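Local coordinates for protein putative DNA helicase (PDB 3DMN) that is a putative DNA helicase, of which this C-terminal domain probably belongs to the UvrD-like, P-loop NTPase-type motor that couples ATP hydrolysis to strand separation, at residues 117-122 / 147-152; 35-40 / 154-159. All coordinates share one frame; numbering follows the deposited sequence.

Contact 1 (117-122 / 147-152). With ACT (acetate ion), chain K; ACT (acetate ion), chain L.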
loop_
_atom_site.group_PDB
_atom_site.type_symbol
_atom_site.label_atom_id
_atom_site.label_comp_id
_atom_site.label_asym_id
_atom_site.label_seq_id
_atom_site.Cartn_x
_atom_site.Cartn_y
_atom_site.Cartn_z
ATOM N N ALA A 117 -4.013 0.858 -8.530
ATOM C CA ALA A 117 -3.842 -0.069 -7.405
ATOM C C ALA A 117 -2.647 0.401 -6.584
ATOM O O ALA A 117 -1.631 0.879 -7.127
ATOM C CB ALA A 117 -3.586 -1.459 -7.928
ATOM N N VAL A 118 -2.777 0.260 -5.272
ATOM C CA VAL A 118 -1.682 0.598 -4.373
ATOM C C VAL A 118 -1.432 -0.610 -3.493
ATOM O O VAL A 118 -2.371 -1.230 -3.001
ATOM C CB VAL A 118 -2.052 1.820 -3.460
ATOM C CG1 VAL A 118 -1.018 1.990 -2.325
ATOM C CG2 VAL A 118 -2.115 3.112 -4.329
ATOM N N ILE A 119 -0.156 -0.888 -3.275
ATOM C CA ILE A 119 0.233 -1.817 -2.187
ATOM C C ILE A 119 0.963 -0.996 -1.131
ATOM O O ILE A 119 1.982 -0.384 -1.451
ATOM C CB ILE A 119 1.140 -2.911 -2.716
ATOM C CG1 ILE A 119 0.411 -3.761 -3.763
ATOM C CG2 ILE A 119 1.707 -3.809 -1.547
ATOM C CD1 ILE A 119 1.380 -4.707 -4.583
ATOM N N VAL A 120 0.408 -0.909 0.086
ATOM C CA VAL A 120 1.062 -0.194 1.176
ATOM C C VAL A 120 2.082 -1.123 1.801
ATOM O O VAL A 120 1.741 -2.153 2.380
ATOM C CB VAL A 120 0.038 0.277 2.251
ATOM C CG1 VAL A 120 0.736 1.079 3.312
ATOM C CG2 VAL A 120 -1.050 1.103 1.574
ATOM N N TRP A 121 3.354 -0.719 1.732
ATOM C CA TRP A 121 4.407 -1.598 2.250
ATOM C C TRP A 121 4.631 -1.398 3.750
ATOM O O TRP A 121 5.014 -0.304 4.247
ATOM C CB TRP A 121 5.740 -1.407 1.471
ATOM C CG TRP A 121 6.865 -2.115 2.116
ATOM C CD1 TRP A 121 7.990 -1.544 2.690
ATOM C CD2 TRP A 121 6.971 -3.525 2.341
ATOM N NE1 TRP A 121 8.816 -2.533 3.219
ATOM C CE2 TRP A 121 8.197 -3.753 3.035
ATOM C CE3 TRP A 121 6.171 -4.627 1.997
ATOM C CZ2 TRP A 121 8.620 -5.036 3.380
ATOM C CZ3 TRP A 121 6.591 -5.919 2.381
ATOM C CH2 TRP A 121 7.800 -6.090 3.063
ATOM N N ASN A 122 4.401 -2.490 4.469
ATOM C CA ASN A 122 4.747 -2.583 5.895
ATOM C C ASN A 122 3.950 -1.621 6.771
ATOM O O ASN A 122 4.513 -0.811 7.531
ATOM C CB ASN A 122 6.240 -2.504 6.170
ATOM C CG ASN A 122 6.616 -3.384 7.366
ATOM O OD1 ASN A 122 5.715 -3.968 7.960
ATOM N ND2 ASN A 122 7.904 -3.437 7.747
ATOM N N GLU A 147 -7.927 -0.519 -6.350
ATOM C CA GLU A 147 -7.490 -1.681 -5.552
ATOM C C GLU A 147 -6.503 -1.212 -4.488
ATOM O O GLU A 147 -5.613 -0.446 -4.771
ATOM C CB GLU A 147 -6.802 -2.699 -6.459
ATOM C CG GLU A 147 -6.705 -4.099 -5.850
ATOM C CD GLU A 147 -8.041 -4.874 -5.937
ATOM O OE1 GLU A 147 -8.909 -4.484 -6.759
ATOM O OE2 GLU A 147 -8.204 -5.887 -5.217
ATOM N N LEU A 148 -6.710 -1.688 -3.271
ATOM C CA LEU A 148 -5.840 -1.310 -2.152
ATOM C C LEU A 148 -5.473 -2.552 -1.359
ATOM O O LEU A 148 -6.353 -3.302 -0.914
ATOM C CB LEU A 148 -6.557 -0.294 -1.261
ATOM C CG LEU A 148 -5.865 0.059 0.057
ATOM C CD1 LEU A 148 -4.509 0.754 -0.205
ATOM C CD2 LEU A 148 -6.807 0.919 0.992
ATOM N N THR A 149 -4.169 -2.731 -1.165
ATOM C CA THR A 149 -3.628 -3.895 -0.441
ATOM C C THR A 149 -2.705 -3.318 0.601
ATOM O O THR A 149 -1.960 -2.411 0.331
ATOM C CB THR A 149 -2.773 -4.807 -1.368
ATOM O OG1 THR A 149 -3.588 -5.316 -2.418
ATOM C CG2 THR A 149 -2.203 -5.998 -0.558
ATOM N N LEU A 150 -2.778 -3.859 1.817
ATOM C CA LEU A 150 -1.822 -3.491 2.892
ATOM C C LEU A 150 -1.103 -4.741 3.309
ATOM O O LEU A 150 -1.731 -5.744 3.651
ATOM C CB LEU A 150 -2.506 -2.859 4.124
ATOM C CG LEU A 150 -3.072 -1.455 3.954
ATOM C CD1 LEU A 150 -4.353 -1.479 3.172
ATOM C CD2 LEU A 150 -3.381 -0.902 5.367
ATOM N N VAL A 151 0.222 -4.652 3.325
ATOM C CA VAL A 151 1.067 -5.762 3.823
ATOM C C VAL A 151 1.759 -5.312 5.074
ATOM O O VAL A 151 2.377 -4.264 5.074
ATOM C CB VAL A 151 2.121 -6.225 2.757
ATOM C CG1 VAL A 151 3.027 -7.335 3.320
ATOM C CG2 VAL A 151 1.433 -6.712 1.476
ATOM N N ALA A 152 1.673 -6.108 6.151
ATOM C CA ALA A 152 2.321 -5.715 7.419
ATOM C C ALA A 152 3.242 -6.839 7.806
ATOM O O ALA A 152 2.870 -7.999 7.668
ATOM C CB ALA A 152 1.252 -5.525 8.536
HETATM C C ACT K . 10.719 -2.202 5.837
HETATM O O ACT K . 11.251 -2.074 4.653
HETATM O OXT ACT K . 9.740 -1.476 6.214
HETATM C CH3 ACT K . 11.216 -3.214 6.811
HETATM C C ACT L . 10.100 -5.714 9.477
HETATM O O ACT L . 10.538 -5.567 8.306
HETATM O OXT ACT L . 9.086 -5.075 9.843
HETATM C CH3 ACT L . 10.784 -6.652 10.428
HETATM O O HOH W 1 -3.273 -3.661 -4.602
#
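Val118 O is gripped twice: Thr149 N donates to it at 3.0 Å, and a water donates a second bond. The same water lies 2.8 Å from Thr149 OG1, so it links this strand carbonyl to the threonine hydroxyl. With OG1 beside the backbone N (chi1 -62°), the hydroxyl can meet both this water and Asn36, its partner from strand 36-40. The backbone ladder continues with Val118 N to Glu147 O, Val120 N to Thr149 O at 2.8 Å, and Val151 N to Val120 O. Val118 thus bonds to Glu147 and Thr149, and Val120 to Thr149 and Val151, the pattern of parallel pairing, while Ile119 and Trp121 turn their backbone bonds to strand 64-68; the axes diverge by just 17°. Strands 118-121 and 147-153, joined through helix 134-141, form a beta-alpha-beta unit in the middle of the parallel sheet, as expected of a P-loop NTPase-like fold. On the face carrying Val120, its CG2 meets Leu148 CD1 at 3.9 Å while its CB packs against Leu150 CG; helix 9-16 covers the two leucines. On the other face Ile119 and Thr149 run side by side beneath Gln53 of helix 43-59, and Val151 CG1 approaches Trp121 CZ3 obliquely at 3.9 Å. Trp121 NE1, on the five-membered ring, donates to an acetate O, 2.9 Å away and in the ring plane. Asn122 CB lies over one ring face, offset toward the rim. The Asn122 amide is held at both ends: OD1 accepts from Val153 N, whereas ND2 donates to OXT of that acetate (chain K) and, at 2.9 Å, to OXT of a second (chain L), both probably from the crystallisation liquor.

Contact 2 (35-40 / 154-159); sequences PNVVVT and GSLSPL. With EDO (1,2-ethanediol), chain N; ACT (acetate ion), chain B.
Val37 CG1 presses on Leu156 CD1 at 3.4 Å, tighter than ordinary van der Waals contact, the side chains crossing at about a right angle. Two residues on, on the same side of the strand, Val39 divides its methyls: CG2 rests 3.9 Å from Leu156 CB, while CG1, anti to the backbone N (chi1 175°), reaches the Gly154 carbonyl oxygen at 3.2 Å. Replacing Val39 by alanine removes both methyls and would probably open a gap between the strand and Leu156. Beside these contacts, Gly154 N donates to Thr40 O at 2.8 Å, almost straight at 173°. Gly154 has a positive phi, where a CB would collide with the carbonyl oxygen of the residue before. Farther out, Ser155 N donates to an acetate O at 2.9 Å, an ion also bound by the backbone N of Gln125 and Glu126; Ser155 OG pairs with O1 of an ethanediol. Leu170 of strand 169-170, the outermost strand next to 36-40, touches both Val37 and Val39, and Thr40 OG1 bonds to Ala152 O. Beyond Leu156 comes an ST turn, Ser157 OG accepting from Leu159 N at 3.0 Å and bonding to Tyr128 O. The loop leaving strand 147-153 thus folds back over neighbouring strand 36-40, near one side of the sheet, held by one directional backbone bond and the valine methyls packed on Leu156 and the Gly154 carbonyl.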
loop_
_atom_site.group_PDB
_atom_site.type_symbol
_atom_site.label_atom_id
_atom_site.label_comp_id
_atom_site.label_asym_id
_atom_site.label_seq_id
_atom_site.Cartn_x
_atom_site.Cartn_y
_atom_site.Cartn_z
ATOM N N PRO A 35 -10.580 -3.555 0.358
ATOM C CA PRO A 35 -9.106 -3.595 0.596
ATOM C C PRO A 35 -8.708 -4.890 1.262
ATOM O O PRO A 35 -9.462 -5.446 2.071
ATOM C CB PRO A 35 -8.860 -2.412 1.531
ATOM C CG PRO A 35 -9.997 -1.425 1.152
ATOM C CD PRO A 35 -11.200 -2.323 0.880
ATOM N N ASN A 36 -7.570 -5.423 0.846
ATOM C CA ASN A 36 -7.070 -6.668 1.458
ATOM C C ASN A 36 -5.852 -6.396 2.296
ATOM O O ASN A 36 -4.892 -5.797 1.824
ATOM C CB ASN A 36 -6.863 -7.819 0.447
ATOM C CG ASN A 36 -5.751 -7.573 -0.553
ATOM O OD1 ASN A 36 -4.860 -8.435 -0.721
ATOM N ND2 ASN A 36 -5.801 -6.454 -1.247
ATOM N N VAL A 37 -5.923 -6.841 3.548
ATOM C CA VAL A 37 -4.817 -6.677 4.492
ATOM C C VAL A 37 -4.183 -8.056 4.701
ATOM O O VAL A 37 -4.890 -9.063 4.909
ATOM C CB VAL A 37 -5.357 -6.127 5.840
ATOM C CG1 VAL A 37 -4.241 -6.055 6.897
ATOM C CG2 VAL A 37 -5.985 -4.736 5.599
ATOM N N VAL A 38 -2.851 -8.090 4.650
ATOM C CA VAL A 38 -2.154 -9.371 4.872
ATOM C C VAL A 38 -1.078 -9.116 5.876
ATOM O O VAL A 38 -0.230 -8.253 5.672
ATOM C CB VAL A 38 -1.560 -9.953 3.583
ATOM C CG1 VAL A 38 -0.989 -11.338 3.858
ATOM C CG2 VAL A 38 -2.626 -10.041 2.506
ATOM N N VAL A 39 -1.126 -9.885 6.967
ATOM C CA VAL A 39 -0.118 -9.768 8.027
ATOM C C VAL A 39 0.816 -10.953 7.903
ATOM O O VAL A 39 0.354 -12.101 7.844
ATOM C CB VAL A 39 -0.752 -9.713 9.421
ATOM C CG1 VAL A 39 0.337 -9.724 10.528
ATOM C CG2 VAL A 39 -1.648 -8.454 9.532
ATOM N N THR A 40 2.116 -10.673 7.823
ATOM C CA THR A 40 3.120 -11.696 7.527
ATOM C C THR A 40 4.139 -11.751 8.660
ATOM O O THR A 40 4.316 -10.774 9.374
ATOM C CB THR A 40 3.846 -11.368 6.214
ATOM O OG1 THR A 40 4.615 -10.164 6.355
ATOM C CG2 THR A 40 2.825 -11.200 5.042
ATOM N N GLY A 154 4.897 -8.528 10.919
ATOM C CA GLY A 154 4.816 -8.656 12.370
ATOM C C GLY A 154 3.378 -8.556 12.803
ATOM O O GLY A 154 2.638 -9.538 12.803
ATOM N N SER A 155 2.963 -7.335 13.144
ATOM C CA SER A 155 1.587 -7.062 13.558
ATOM C C SER A 155 1.028 -5.921 12.753
ATOM O O SER A 155 1.773 -5.046 12.334
ATOM C CB SER A 155 1.516 -6.633 15.025
ATOM O OG SER A 155 1.836 -7.744 15.882
ATOM N N LEU A 156 -0.282 -5.952 12.546
ATOM C CA LEU A 156 -0.933 -4.835 11.860
ATOM C C LEU A 156 -0.830 -3.558 12.696
ATOM O O LEU A 156 -0.914 -3.579 13.925
ATOM C CB LEU A 156 -2.400 -5.190 11.581
ATOM C CG LEU A 156 -3.157 -4.240 10.652
ATOM C CD1 LEU A 156 -2.557 -4.170 9.238
ATOM C CD2 LEU A 156 -4.635 -4.674 10.615
ATOM N N SER A 157 -0.695 -2.415 12.000
ATOM C CA SER A 157 -0.684 -1.131 12.702
ATOM C C SER A 157 -1.871 -1.051 13.686
ATOM O O SER A 157 -3.025 -1.297 13.288
ATOM C CB SER A 157 -0.836 0.002 11.682
ATOM O OG SER A 157 -1.116 1.195 12.430
ATOM N N PRO A 158 -1.620 -0.600 14.915
ATOM C CA PRO A 158 -2.728 -0.414 15.869
ATOM C C PRO A 158 -3.679 0.696 15.418
ATOM O O PRO A 158 -4.825 0.756 15.886
ATOM C CB PRO A 158 -2.016 0.006 17.154
ATOM C CG PRO A 158 -0.698 0.635 16.689
ATOM C CD PRO A 158 -0.316 -0.296 15.545
ATOM N N LEU A 159 -3.201 1.553 14.530
ATOM C CA LEU A 159 -4.066 2.638 14.040
ATOM C C LEU A 159 -5.257 2.047 13.259
ATOM O O LEU A 159 -6.241 2.742 13.027
ATOM C CB LEU A 159 -3.270 3.635 13.184
ATOM C CG LEU A 159 -2.028 4.198 13.900
ATOM C CD1 LEU A 159 -1.342 5.183 12.939
ATOM C CD2 LEU A 159 -2.437 4.879 15.245
HETATM C C1 EDO N . 0.180 -10.487 13.898
HETATM O O1 EDO N . -0.050 -9.958 15.214
HETATM C C2 EDO N . 0.531 -11.965 13.840
HETATM O O2 EDO N . -0.242 -12.604 12.817
HETATM C C ACT B . 5.498 -4.842 14.169
HETATM O O ACT B . 4.316 -4.880 13.816
HETATM O OXT ACT B . 6.110 -3.771 14.329
HETATM C CH3 ACT B . 6.095 -6.101 14.343
#

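Contacts 1 and 2 meet on adjoining strands of one parallel sheet, 147-153 and 36-40, and their centres are about 9 Å apart. Two probable hydrogen bonds join them: Thr149 OG1 to Asn36 ND2 at 2.7 Å, and Ala152 O to Thr40 N at 2.8 Å. Packing adds Leu148 O against Pro35 CB at 3.6 Å. Contact 1 lies about 2 Å from the centre of the chain and is buried, whereas contact 2, about 11 Å out, is partly exposed. Chain continuity also connects them, since strand 147-153 leads directly into the loop at 154-159. Both touch acetates, but these are probably from the crystallisation liquor, so they give no evidence of a functional site.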